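Local atomic coordinates of nigritoxine (Vibrio nigripulchritudo, PDB entry 5M41), a protein that acts as a bacterial toxin against crustaceans and insects and is built on a new fold. Residues Q248-H253 / R374-G379; L326-L331 / D368-S373; N489-V494 / Y511-V516; N525-S530 / R541-A546. One frame throughout, in Å; residues are numbered along the deposited sequence.

Contact 1 of 4, residues Q248-H253 / R374-G379; sequences QSPFSH and RDLIEG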
loop_
_atom_site.group_PDB
_atom_site.type_symbol
_atom_site.label_atom_id
_atom_site.label_comp_id
_atom_site.label_asym_id
_atom_site.label_seq_id
_atom_site.Cartn_x
_atom_site.Cartn_y
_atom_site.Cartn_z
ATOM N N GLN A 248 -13.340 -12.616 -7.658
ATOM C CA GLN A 248 -12.785 -11.289 -7.344
ATOM C C GLN A 248 -11.692 -11.354 -6.257
ATOM O O GLN A 248 -11.377 -10.353 -5.635
ATOM C CB GLN A 248 -13.918 -10.329 -6.946
ATOM C CG GLN A 248 -14.880 -10.080 -8.104
ATOM C CD GLN A 248 -15.902 -8.988 -7.803
ATOM O OE1 GLN A 248 -16.526 -9.001 -6.766
ATOM N NE2 GLN A 248 -16.080 -8.059 -8.736
ATOM N N SER A 249 -11.125 -12.534 -6.021
ATOM C CA SER A 249 -10.101 -12.660 -4.976
ATOM C C SER A 249 -8.736 -12.227 -5.526
ATOM O O SER A 249 -8.542 -12.169 -6.750
ATOM C CB SER A 249 -10.050 -14.089 -4.408
ATOM O OG SER A 249 -9.454 -14.948 -5.346
ATOM N N PRO A 250 -7.799 -11.886 -4.632
ATOM C CA PRO A 250 -6.525 -11.315 -5.108
ATOM C C PRO A 250 -5.723 -12.204 -6.081
ATOM O O PRO A 250 -5.100 -11.653 -7.014
ATOM C CB PRO A 250 -5.752 -11.083 -3.815
ATOM C CG PRO A 250 -6.840 -10.804 -2.807
ATOM C CD PRO A 250 -7.946 -11.754 -3.168
ATOM N N PHE A 251 -5.726 -13.541 -5.884
ATOM C CA PHE A 251 -4.915 -14.421 -6.742
ATOM C C PHE A 251 -5.814 -15.334 -7.583
ATOM O O PHE A 251 -5.376 -16.360 -8.024
ATOM C CB PHE A 251 -3.857 -15.236 -5.926
ATOM C CG PHE A 251 -3.106 -14.398 -4.885
ATOM C CD1 PHE A 251 -2.147 -13.447 -5.275
ATOM C CD2 PHE A 251 -3.396 -14.528 -3.528
ATOM C CE1 PHE A 251 -1.471 -12.671 -4.322
ATOM C CE2 PHE A 251 -2.727 -13.751 -2.579
ATOM C CZ PHE A 251 -1.762 -12.831 -2.981
ATOM N N SER A 252 -7.075 -14.957 -7.784
ATOM C CA SER A 252 -8.012 -15.788 -8.562
ATOM C C SER A 252 -7.397 -16.352 -9.849
ATOM O O SER A 252 -6.917 -15.592 -10.697
ATOM C CB SER A 252 -9.222 -14.952 -8.947
ATOM O OG SER A 252 -9.989 -15.639 -9.913
ATOM N N HIS A 253 -7.438 -17.669 -10.014
ATOM C CA HIS A 253 -6.860 -18.298 -11.199
ATOM C C HIS A 253 -7.748 -18.077 -12.392
ATOM O O HIS A 253 -7.279 -17.819 -13.509
ATOM C CB HIS A 253 -6.576 -19.786 -10.919
ATOM C CG HIS A 253 -5.471 -19.996 -9.904
ATOM N ND1 HIS A 253 -4.165 -20.154 -10.263
ATOM C CD2 HIS A 253 -5.495 -19.990 -8.510
ATOM C CE1 HIS A 253 -3.403 -20.264 -9.151
ATOM N NE2 HIS A 253 -4.217 -20.180 -8.080
ATOM N N ARG A 374 -15.237 -11.884 2.019
ATOM C CA ARG A 374 -15.133 -13.320 2.195
ATOM C C ARG A 374 -13.822 -13.878 1.626
ATOM O O ARG A 374 -13.239 -14.768 2.233
ATOM C CB ARG A 374 -16.330 -14.045 1.581
ATOM C CG ARG A 374 -16.159 -15.554 1.597
ATOM C CD ARG A 374 -17.209 -16.274 0.749
ATOM N NE ARG A 374 -17.073 -16.014 -0.689
ATOM C CZ ARG A 374 -18.077 -16.159 -1.553
ATOM N NH1 ARG A 374 -19.255 -16.540 -1.110
ATOM N NH2 ARG A 374 -17.911 -15.910 -2.843
ATOM N N ASP A 375 -13.376 -13.366 0.474
ATOM C CA ASP A 375 -12.098 -13.779 -0.118
ATOM C C ASP A 375 -10.933 -13.471 0.810
ATOM O O ASP A 375 -9.997 -14.254 0.913
ATOM C CB ASP A 375 -11.824 -13.061 -1.447
ATOM C CG ASP A 375 -12.863 -13.369 -2.522
ATOM O OD1 ASP A 375 -13.440 -14.471 -2.513
ATOM O OD2 ASP A 375 -13.073 -12.502 -3.405
ATOM N N LEU A 376 -10.977 -12.311 1.470
ATOM C CA LEU A 376 -9.917 -11.961 2.404
ATOM C C LEU A 376 -9.888 -12.908 3.621
ATOM O O LEU A 376 -8.802 -13.330 4.034
ATOM C CB LEU A 376 -9.996 -10.485 2.810
ATOM C CG LEU A 376 -9.179 -9.590 1.856
ATOM C CD1 LEU A 376 -9.503 -9.785 0.375
ATOM C CD2 LEU A 376 -9.217 -8.126 2.244
ATOM N N ILE A 377 -11.057 -13.246 4.178
ATOM C CA ILE A 377 -11.110 -14.191 5.315
ATOM C C ILE A 377 -10.515 -15.528 4.859
ATOM O O ILE A 377 -9.615 -16.069 5.500
ATOM C CB ILE A 377 -12.561 -14.411 5.832
ATOM C CG1 ILE A 377 -13.124 -13.132 6.463
ATOM C CG2 ILE A 377 -12.640 -15.568 6.832
ATOM C CD1 ILE A 377 -12.252 -12.516 7.539
ATOM N N GLU A 378 -10.990 -16.031 3.724
ATOM C CA GLU A 378 -10.514 -17.317 3.216
ATOM C C GLU A 378 -9.019 -17.255 2.933
ATOM O O GLU A 378 -8.296 -18.179 3.258
ATOM C CB GLU A 378 -11.305 -17.758 1.988
ATOM C CG GLU A 378 -12.726 -18.199 2.341
ATOM C CD GLU A 378 -13.608 -18.511 1.128
ATOM O OE1 GLU A 378 -13.085 -18.619 -0.007
ATOM O OE2 GLU A 378 -14.841 -18.666 1.315
ATOM N N GLY A 379 -8.554 -16.150 2.355
ATOM C CA GLY A 379 -7.126 -15.976 2.083
ATOM C C GLY A 379 -6.272 -15.990 3.358
ATOM O O GLY A 379 -5.166 -16.526 3.372
HETATM O O HOH W 1 -14.514 -13.386 -5.268
#
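Asp375 OD2 faces the backbone of Gln248 and Ser249 and is gripped by two donors. One is water 1, which in turn accepts the N-H of Gln248, its oxygen 2.8 Å from Gln248 N; the other is the backbone N of Ser372, at the start of the aspartate's own helix. Ser249 N also lies close to Asp375 OD2, at 3.3 Å, but its N-H points too far off for a bond, so the water carries the polar link to the loop. The carboxylate reaches both donors because CG stands beside the backbone N of Asp375 (chi1 -62°), turned back toward the N-cap residue Ser372. Ser249 packs alongside, its CB 3.5 Å from Asp375 CG, while its OG turns to Ala246 O. Further along the helix, Pro250 CG meets one branch of Leu376, CD1, at 4.3 Å, a loose apolar touch; Ile369 packs on both side chains. Arg374 NH2 donates to Arg245 O, tying this helix to the end of helix 240-245. Ser372 OG caps Asp375 N, and with the return bond from Ser372 N to the carboxylate the pair forms a capping box, the classic N-terminal motif of a helix, here bridged by water to a loop.

Contact 2 of 4, residues L326-L331 / D368-S373; sequences LDVISL and DIVGSS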
loop_
_atom_site.group_PDB
_atom_site.type_symbol
_atom_site.label_atom_id
_atom_site.label_comp_id
_atom_site.label_asym_id
_atom_site.label_seq_id
_atom_site.Cartn_x
_atom_site.Cartn_y
_atom_site.Cartn_z
ATOM N N LEU A 326 -19.841 -10.472 0.060
ATOM C CA LEU A 326 -19.512 -10.263 -1.357
ATOM C C LEU A 326 -19.054 -8.851 -1.743
ATOM O O LEU A 326 -18.660 -8.630 -2.882
ATOM C CB LEU A 326 -20.677 -10.713 -2.254
ATOM C CG LEU A 326 -21.094 -12.186 -2.170
ATOM C CD1 LEU A 326 -22.371 -12.446 -2.969
ATOM C CD2 LEU A 326 -19.981 -13.108 -2.647
ATOM N N ASP A 327 -19.116 -7.909 -0.801
ATOM C CA ASP A 327 -18.605 -6.552 -0.995
ATOM C C ASP A 327 -17.113 -6.573 -1.253
ATOM O O ASP A 327 -16.367 -7.265 -0.532
ATOM C CB ASP A 327 -18.805 -5.711 0.280
ATOM C CG ASP A 327 -20.237 -5.254 0.482
ATOM O OD1 ASP A 327 -20.972 -5.168 -0.510
ATOM O OD2 ASP A 327 -20.603 -4.953 1.646
ATOM N N VAL A 328 -16.672 -5.779 -2.229
ATOM C CA VAL A 328 -15.251 -5.629 -2.497
ATOM C C VAL A 328 -14.662 -4.626 -1.514
ATOM O O VAL A 328 -15.188 -3.530 -1.321
ATOM C CB VAL A 328 -14.987 -5.206 -3.962
ATOM C CG1 VAL A 328 -13.517 -4.852 -4.163
ATOM C CG2 VAL A 328 -15.370 -6.342 -4.923
ATOM N N ILE A 329 -13.580 -5.017 -0.860
ATOM C CA ILE A 329 -12.952 -4.188 0.132
ATOM C C ILE A 329 -11.455 -4.078 -0.165
ATOM O O ILE A 329 -10.884 -4.926 -0.857
ATOM C CB ILE A 329 -13.205 -4.695 1.578
ATOM C CG1 ILE A 329 -12.657 -6.095 1.799
ATOM C CG2 ILE A 329 -14.702 -4.679 1.925
ATOM C CD1 ILE A 329 -12.517 -6.448 3.277
ATOM N N SER A 330 -10.847 -3.010 0.324
ATOM C CA SER A 330 -9.418 -2.861 0.286
ATOM C C SER A 330 -8.974 -2.953 1.737
ATOM O O SER A 330 -9.368 -2.113 2.563
ATOM C CB SER A 330 -9.045 -1.502 -0.293
ATOM O OG SER A 330 -7.660 -1.235 -0.104
ATOM N N LEU A 331 -8.206 -3.987 2.065
ATOM C CA LEU A 331 -7.552 -4.014 3.354
ATOM C C LEU A 331 -6.188 -3.356 3.173
ATOM O O LEU A 331 -5.281 -3.930 2.544
ATOM C CB LEU A 331 -7.450 -5.441 3.905
ATOM C CG LEU A 331 -6.460 -5.765 5.035
ATOM C CD1 LEU A 331 -6.750 -4.989 6.308
ATOM C CD2 LEU A 331 -6.494 -7.255 5.318
ATOM N N ASP A 368 -2.187 -2.705 -0.361
ATOM C CA ASP A 368 -3.610 -2.948 -0.188
ATOM C C ASP A 368 -3.935 -4.344 -0.728
ATOM O O ASP A 368 -3.508 -4.706 -1.822
ATOM C CB ASP A 368 -4.420 -1.934 -0.983
ATOM C CG ASP A 368 -4.110 -0.485 -0.599
ATOM O OD1 ASP A 368 -3.989 -0.153 0.614
ATOM O OD2 ASP A 368 -4.027 0.348 -1.537
ATOM N N ILE A 369 -4.709 -5.097 0.030
ATOM C CA ILE A 369 -5.188 -6.409 -0.393
ATOM C C ILE A 369 -6.660 -6.240 -0.764
ATOM O O ILE A 369 -7.484 -5.865 0.087
ATOM C CB ILE A 369 -4.993 -7.452 0.730
ATOM C CG1 ILE A 369 -3.500 -7.510 1.142
ATOM C CG2 ILE A 369 -5.516 -8.823 0.272
ATOM C CD1 ILE A 369 -3.203 -8.195 2.476
ATOM N N VAL A 370 -6.974 -6.434 -2.044
ATOM C CA VAL A 370 -8.325 -6.121 -2.583
ATOM C C VAL A 370 -9.045 -7.387 -3.082
ATOM O O VAL A 370 -8.499 -8.147 -3.866
ATOM C CB VAL A 370 -8.236 -5.088 -3.722
ATOM C CG1 VAL A 370 -9.609 -4.844 -4.372
ATOM C CG2 VAL A 370 -7.651 -3.772 -3.199
ATOM N N GLY A 371 -10.251 -7.619 -2.590
ATOM C CA GLY A 371 -11.110 -8.710 -3.041
ATOM C C GLY A 371 -12.388 -8.632 -2.235
ATOM O O GLY A 371 -12.571 -7.688 -1.470
ATOM N N SER A 372 -13.272 -9.619 -2.362
ATOM C CA SER A 372 -14.463 -9.582 -1.536
ATOM C C SER A 372 -14.057 -9.834 -0.088
ATOM O O SER A 372 -13.035 -10.483 0.159
ATOM C CB SER A 372 -15.508 -10.599 -2.008
ATOM O OG SER A 372 -15.262 -11.865 -1.437
ATOM N N SER A 373 -14.838 -9.332 0.878
ATOM C CA SER A 373 -14.486 -9.572 2.275
ATOM C C SER A 373 -14.346 -11.068 2.581
ATOM O O SER A 373 -13.399 -11.480 3.269
ATOM C CB SER A 373 -15.440 -8.887 3.253
ATOM O OG SER A 373 -16.764 -9.244 3.005
HETATM O O HOH W 2 -6.619 0.013 -2.285
#
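Val328 to Leu331 and Asp368 to Val370 form an antiparallel strand pair within an antiparallel sheet, the axes of these two segments running at 162° to one another. Backbone bonds come first. Ile329 and Gly371 bond each other in both directions, with Ile329 N to Gly371 O at 2.9 Å the shorter and Gly371 N to Ile329 O at 3.3 Å the longer. Leu331 and Ile369 make a second such pair, Leu331 N to Ile369 O and Ile369 N to Leu331 O, each 2.8 Å. Past the corner at Gly371, Ser373 N still finds Asp327 O, carrying the pairing to the first residue of helix 373-382.

Apolar contacts divide by face. Ile329, Leu331 and Ile369 share one face, covered by helices 302-319 and 373-382 through Thr314 and Leu376. On it Ile329 holds CG1 between its backbone N and carbonyl carbon (chi1 61°), which brings CD1 to 3.8 Å from Ser373 CB. On the other face Ser330 CB lies against Val370 CG2. The side chains of Val328 and Val370 cross obliquely, with Val328 CG1 3.9 Å from Val370 CG1.

Polar side chains gather at the Asp368 end. The Asp368 carboxylate is held by Thr440 and Ala441 at OD2 and by Ser332 and Gln442 at OD1. Water 2 sits 2.7 Å from Ser330 OG and gives a weak bond to Asp368 OD2.

Contact 3 of 4, residues N489-V494 / Y511-V516; sequences NPNGNV and YRKVPV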
loop_
_atom_site.group_PDB
_atom_site.type_symbol
_atom_site.label_atom_id
_atom_site.label_comp_id
_atom_site.label_asym_id
_atom_site.label_seq_id
_atom_site.Cartn_x
_atom_site.Cartn_y
_atom_site.Cartn_z
ATOM N N ASN A 489 17.654 17.911 37.512
ATOM C CA ASN A 489 16.909 18.751 36.616
ATOM C C ASN A 489 17.216 20.204 36.950
ATOM O O ASN A 489 16.309 20.965 37.276
ATOM C CB ASN A 489 15.411 18.469 36.747
ATOM C CG ASN A 489 14.591 19.171 35.678
ATOM O OD1 ASN A 489 15.135 19.731 34.706
ATOM N ND2 ASN A 489 13.277 19.154 35.850
ATOM N N PRO A 490 18.501 20.602 36.867
ATOM C CA PRO A 490 18.822 21.970 37.294
ATOM C C PRO A 490 18.100 23.030 36.467
ATOM O O PRO A 490 17.916 24.151 36.953
ATOM C CB PRO A 490 20.343 22.078 37.065
ATOM C CG PRO A 490 20.647 21.026 36.047
ATOM C CD PRO A 490 19.690 19.904 36.344
ATOM N N ASN A 491 17.696 22.694 35.236
ATOM C CA ASN A 491 17.112 23.718 34.381
ATOM C C ASN A 491 15.624 23.857 34.645
ATOM O O ASN A 491 14.992 24.810 34.179
ATOM C CB ASN A 491 17.410 23.461 32.883
ATOM C CG ASN A 491 18.894 23.543 32.553
ATOM O OD1 ASN A 491 19.391 22.823 31.672
ATOM N ND2 ASN A 491 19.613 24.411 33.252
ATOM N N GLY A 492 15.065 22.907 35.392
ATOM C CA GLY A 492 13.634 22.914 35.661
ATOM C C GLY A 492 12.835 22.558 34.416
ATOM O O GLY A 492 11.782 23.165 34.140
ATOM N N ASN A 493 13.326 21.566 33.668
ATOM C CA ASN A 493 12.621 21.098 32.483
ATOM C C ASN A 493 11.303 20.453 32.885
ATOM O O ASN A 493 11.223 19.779 33.923
ATOM C CB ASN A 493 13.498 20.160 31.628
ATOM C CG ASN A 493 14.567 20.913 30.864
ATOM O OD1 ASN A 493 14.356 22.048 30.460
ATOM N ND2 ASN A 493 15.724 20.294 30.677
ATOM N N VAL A 494 10.271 20.731 32.096
ATOM C CA VAL A 494 8.895 20.333 32.403
ATOM C C VAL A 494 8.668 18.879 32.041
ATOM O O VAL A 494 9.069 18.412 30.954
ATOM C CB VAL A 494 7.877 21.230 31.658
ATOM C CG1 VAL A 494 6.446 20.790 31.936
ATOM C CG2 VAL A 494 8.075 22.694 32.049
ATOM N N TYR A 511 13.382 15.839 30.466
ATOM C CA TYR A 511 14.720 15.984 29.929
ATOM C C TYR A 511 15.701 16.379 31.044
ATOM O O TYR A 511 15.799 17.551 31.417
ATOM C CB TYR A 511 14.734 17.032 28.813
ATOM C CG TYR A 511 15.575 16.683 27.630
ATOM C CD1 TYR A 511 15.257 17.199 26.373
ATOM C CD2 TYR A 511 16.670 15.828 27.739
ATOM C CE1 TYR A 511 16.010 16.892 25.255
ATOM C CE2 TYR A 511 17.436 15.504 26.618
ATOM C CZ TYR A 511 17.090 16.051 25.382
ATOM O OH TYR A 511 17.806 15.766 24.252
ATOM N N ARG A 512 16.455 15.403 31.539
ATOM C CA ARG A 512 17.263 15.589 32.747
ATOM C C ARG A 512 18.756 15.637 32.469
ATOM O O ARG A 512 19.214 15.087 31.462
ATOM C CB ARG A 512 17.019 14.436 33.705
ATOM C CG ARG A 512 15.634 14.387 34.286
ATOM C CD ARG A 512 15.448 13.029 34.928
ATOM N NE ARG A 512 15.905 12.999 36.308
ATOM C CZ ARG A 512 16.887 12.236 36.790
ATOM N NH1 ARG A 512 17.582 11.414 36.015
ATOM N NH2 ARG A 512 17.172 12.296 38.078
ATOM N N LYS A 513 19.516 16.261 33.376
ATOM C CA LYS A 513 20.961 16.350 33.200
ATOM C C LYS A 513 21.660 15.328 34.080
ATOM O O LYS A 513 21.674 15.460 35.307
ATOM C CB LYS A 513 21.482 17.774 33.444
ATOM C CG LYS A 513 22.655 18.133 32.529
ATOM C CD LYS A 513 23.042 19.602 32.601
ATOM C CE LYS A 513 22.160 20.494 31.736
ATOM N NZ LYS A 513 22.699 20.683 30.360
ATOM N N VAL A 514 22.219 14.301 33.445
ATOM C CA VAL A 514 22.804 13.173 34.162
ATOM C C VAL A 514 24.313 13.035 33.940
ATOM O O VAL A 514 24.831 13.493 32.923
ATOM C CB VAL A 514 22.113 11.837 33.813
ATOM C CG1 VAL A 514 20.645 11.885 34.197
ATOM C CG2 VAL A 514 22.311 11.466 32.346
ATOM N N PRO A 515 25.021 12.403 34.903
ATOM C CA PRO A 515 26.450 12.143 34.731
ATOM C C PRO A 515 26.709 11.316 33.491
ATOM O O PRO A 515 25.923 10.429 33.185
ATOM C CB PRO A 515 26.809 11.323 35.976
ATOM C CG PRO A 515 25.825 11.757 37.004
ATOM C CD PRO A 515 24.551 12.018 36.250
ATOM N N VAL A 516 27.788 11.630 32.778
ATOM C CA VAL A 516 28.274 10.812 31.667
ATOM C C VAL A 516 28.890 9.559 32.293
ATOM O O VAL A 516 30.062 9.585 32.670
ATOM C CB VAL A 516 29.344 11.562 30.831
ATOM C CG1 VAL A 516 29.841 10.698 29.677
ATOM C CG2 VAL A 516 28.808 12.896 30.321
HETATM O O HOH W 3 11.622 17.756 29.969
#
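Asn493 reaches across to Tyr511 with its amide nitrogen, ND2 meeting the backbone O of Tyr511 at 2.8 Å along a nearly straight N-H (167°). The acceptor lies in the plane of the amide, and the opposite end of that amide, OD1, accepts Asn562 N, which fixes its rotation. Chi1 of -74° sets CG beside the asparagine's own backbone N and aims the amide at the strand. Asn489 adopts the other course: its CG stands anti to N (chi1 -171°), and the amide grips the backbone of Asn493 twice, just past the type I turn from Asn489 to Gly492. OD1 accepts Asn493 N at 2.8 Å, and ND2 donates an N-H to a lone pair of Asn493 O at 2.9 Å. Lys513 passes Pro490 at about a right angle, CB to CD 4.0 Å, then bends at its last two torsions to bring NZ to Gly564 O, Ile563 O and Asn525 OD1. Water 3 adds a link, donating to Val494 O and accepting Tyr511 N. One amide bond and a water thus join loop to strand, while the Asn489 amide braces the loop itself; the direct link is neutral, and the lysine's ammonium group is directed to oxygens outside the contact.

Contact 4 of 4, residues N525-S530 / R541-A546; sequences NRLQES and RDFPYA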
loop_
_atom_site.group_PDB
_atom_site.type_symbol
_atom_site.label_atom_id
_atom_site.label_comp_id
_atom_site.label_asym_id
_atom_site.label_seq_id
_atom_site.Cartn_x
_atom_site.Cartn_y
_atom_site.Cartn_z
ATOM N N ASN A 525 22.463 15.668 28.732
ATOM C CA ASN A 525 20.997 15.667 28.811
ATOM C C ASN A 525 20.428 14.336 28.339
ATOM O O ASN A 525 20.933 13.746 27.385
ATOM C CB ASN A 525 20.408 16.832 28.006
ATOM C CG ASN A 525 20.928 18.186 28.472
ATOM O OD1 ASN A 525 20.537 18.687 29.522
ATOM N ND2 ASN A 525 21.818 18.780 27.692
ATOM N N ARG A 526 19.394 13.857 29.025
ATOM C CA ARG A 526 18.750 12.613 28.652
ATOM C C ARG A 526 17.292 12.656 28.986
ATOM O O ARG A 526 16.930 13.087 30.089
ATOM C CB ARG A 526 19.396 11.427 29.357
ATOM C CG ARG A 526 20.478 10.749 28.544
ATOM C CD ARG A 526 20.772 9.384 29.128
ATOM N NE ARG A 526 21.439 8.523 28.159
ATOM C CZ ARG A 526 22.656 8.011 28.319
ATOM N NH1 ARG A 526 23.353 8.260 29.425
ATOM N NH2 ARG A 526 23.173 7.237 27.372
ATOM N N LEU A 527 16.461 12.208 28.036
ATOM C CA LEU A 527 15.041 12.019 28.293
ATOM C C LEU A 527 14.874 10.753 29.144
ATOM O O LEU A 527 15.326 9.664 28.765
ATOM C CB LEU A 527 14.254 11.889 26.992
ATOM C CG LEU A 527 14.058 13.190 26.195
ATOM C CD1 LEU A 527 13.646 12.911 24.747
ATOM C CD2 LEU A 527 13.082 14.141 26.892
ATOM N N GLN A 528 14.232 10.890 30.300
ATOM C CA GLN A 528 14.143 9.756 31.211
ATOM C C GLN A 528 12.750 9.642 31.759
ATOM O O GLN A 528 12.045 10.640 31.904
ATOM C CB GLN A 528 15.171 9.886 32.335
ATOM C CG GLN A 528 16.597 9.599 31.894
ATOM C CD GLN A 528 17.594 9.580 33.048
ATOM O OE1 GLN A 528 17.689 10.532 33.818
ATOM N NE2 GLN A 528 18.367 8.507 33.144
ATOM N N GLU A 529 12.338 8.414 32.024
ATOM C CA GLU A 529 11.074 8.195 32.691
ATOM C C GLU A 529 11.318 7.973 34.204
ATOM O O GLU A 529 12.274 7.296 34.593
ATOM C CB GLU A 529 10.320 7.017 32.071
ATOM C CG GLU A 529 10.862 5.657 32.470
ATOM C CD GLU A 529 9.816 4.550 32.480
ATOM O OE1 GLU A 529 8.672 4.761 32.950
ATOM O OE2 GLU A 529 10.163 3.444 32.020
ATOM N N SER A 530 10.442 8.538 35.033
ATOM C CA SER A 530 10.497 8.341 36.486
ATOM C C SER A 530 9.572 7.204 36.906
ATOM O O SER A 530 8.541 6.970 36.272
ATOM C CB SER A 530 10.117 9.624 37.225
ATOM O OG SER A 530 8.789 9.999 36.897
ATOM N N ARG A 541 14.878 6.054 34.523
ATOM C CA ARG A 541 15.530 5.238 33.496
ATOM C C ARG A 541 15.358 5.785 32.063
ATOM O O ARG A 541 14.354 6.441 31.738
ATOM C CB ARG A 541 15.079 3.774 33.584
ATOM C CG ARG A 541 13.615 3.541 33.235
ATOM C CD ARG A 541 13.091 2.193 33.719
ATOM N NE ARG A 541 11.631 2.235 33.800
ATOM C CZ ARG A 541 10.878 1.485 34.601
ATOM N NH1 ARG A 541 11.425 0.589 35.424
ATOM N NH2 ARG A 541 9.563 1.651 34.581
ATOM N N ASP A 542 16.348 5.488 31.224
ATOM C CA ASP A 542 16.332 5.839 29.791
ATOM C C ASP A 542 15.168 5.196 29.046
ATOM O O ASP A 542 14.624 4.185 29.493
ATOM C CB ASP A 542 17.621 5.350 29.124
ATOM C CG ASP A 542 18.839 6.136 29.548
ATOM O OD1 ASP A 542 18.687 7.264 30.052
ATOM O OD2 ASP A 542 19.957 5.618 29.377
ATOM N N PHE A 543 14.803 5.764 27.898
ATOM C CA PHE A 543 14.032 5.003 26.923
ATOM C C PHE A 543 14.837 3.747 26.591
ATOM O O PHE A 543 16.050 3.823 26.379
ATOM C CB PHE A 543 13.744 5.820 25.663
ATOM C CG PHE A 543 12.626 6.821 25.826
ATOM C CD1 PHE A 543 11.319 6.399 26.006
ATOM C CD2 PHE A 543 12.882 8.177 25.798
ATOM C CE1 PHE A 543 10.285 7.313 26.155
ATOM C CE2 PHE A 543 11.855 9.100 25.944
ATOM C CZ PHE A 543 10.554 8.666 26.131
ATOM N N PRO A 544 14.180 2.580 26.585
ATOM C CA PRO A 544 14.927 1.342 26.364
ATOM C C PRO A 544 15.466 1.224 24.934
ATOM O O PRO A 544 16.503 0.598 24.717
ATOM C CB PRO A 544 13.897 0.246 26.658
ATOM C CG PRO A 544 12.577 0.886 26.396
ATOM C CD PRO A 544 12.749 2.325 26.830
ATOM N N TYR A 545 14.793 1.840 23.971
ATOM C CA TYR A 545 15.299 1.824 22.602
ATOM C C TYR A 545 14.924 3.100 21.828
ATOM O O TYR A 545 13.946 3.781 22.158
ATOM C CB TYR A 545 14.870 0.526 21.884
ATOM C CG TYR A 545 13.385 0.417 21.595
ATOM C CD1 TYR A 545 12.894 0.615 20.293
ATOM C CD2 TYR A 545 12.462 0.109 22.607
ATOM C CE1 TYR A 545 11.537 0.521 20.003
ATOM C CE2 TYR A 545 11.097 0.015 22.325
ATOM C CZ TYR A 545 10.646 0.224 21.021
ATOM O OH TYR A 545 9.309 0.137 20.719
ATOM N N ALA A 546 15.722 3.422 20.813
ATOM C CA ALA A 546 15.571 4.659 20.033
ATOM C C ALA A 546 14.141 4.877 19.518
ATOM O O ALA A 546 13.620 5.995 19.568
ATOM C CB ALA A 546 16.582 4.692 18.880
HETATM O O HOH W 4 16.421 8.152 27.011
#
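Arg541 and Glu529 form the shortest direct bond of the contact: Arg541 NE donates to Glu529 OE2 at 2.6 Å, in a salt bridge that NH2 joins more weakly at 3.2 Å. The oxygen lies near the guanidinium plane, yet the donor NE comes from above the carboxylate, 68° out of its plane. In both residues CG sits between the backbone N and the carbonyl carbon (chi1 76° in Glu529, 67° in Arg541), and the extended chains slant across each other on one face of the sheet. Their backbones also bond both ways, Glu529 N to Arg541 O at 2.8 Å and Arg541 N to Glu529 O at 2.9 Å.

A second ion pair is looser. Asp542 OD2 lies over one face of the Arg526 guanidinium, 3.5 Å from NE, and attracts it by charge alone; Arg526 NH1 has its own salt bridge to Glu524. Asp542 OD1 also receives a weak bond from Gln528 NE2, while Gln528 OE1 accepts Arg512 NH1 from the adjacent strand. Where the strands part, water 4 fills in, 2.6 Å from Leu527 O and accepting Phe543 N. Leu527 CB then meets the edge of the Phe543 ring at CE2, 3.8 Å away.

The whole joins the two arms of a beta hairpin. Strand 523-532 has strand 505-515 as its other neighbour, strand 538-542 is an outermost strand of this antiparallel sheet within the chain, and helix 546-555 lays Glu549 against both Leu527 and Phe543.

Contacts 1 and 2 are buried near the middle of the chain and share the run from strand 366-370 into helix 373-382; contact 2 is nested within the loop that contact 1 closes, and Pro250 packs on Val370. Contacts 3 and 4, their centres more than 40 Å away, both reach a separate sheet, contact 3 by setting a loop against it, and meet through adjacent strands 505-515 and 523-532. Chemistry follows place. Contact 2 relies on backbone pairing and aliphatic faces, contact 1 on a water-bridged helix start, and contact 3, also buried, on one asparagine amide bond and a bridging water. Contact 4, partly buried at an outer strand, alone has salt bridges between its segments.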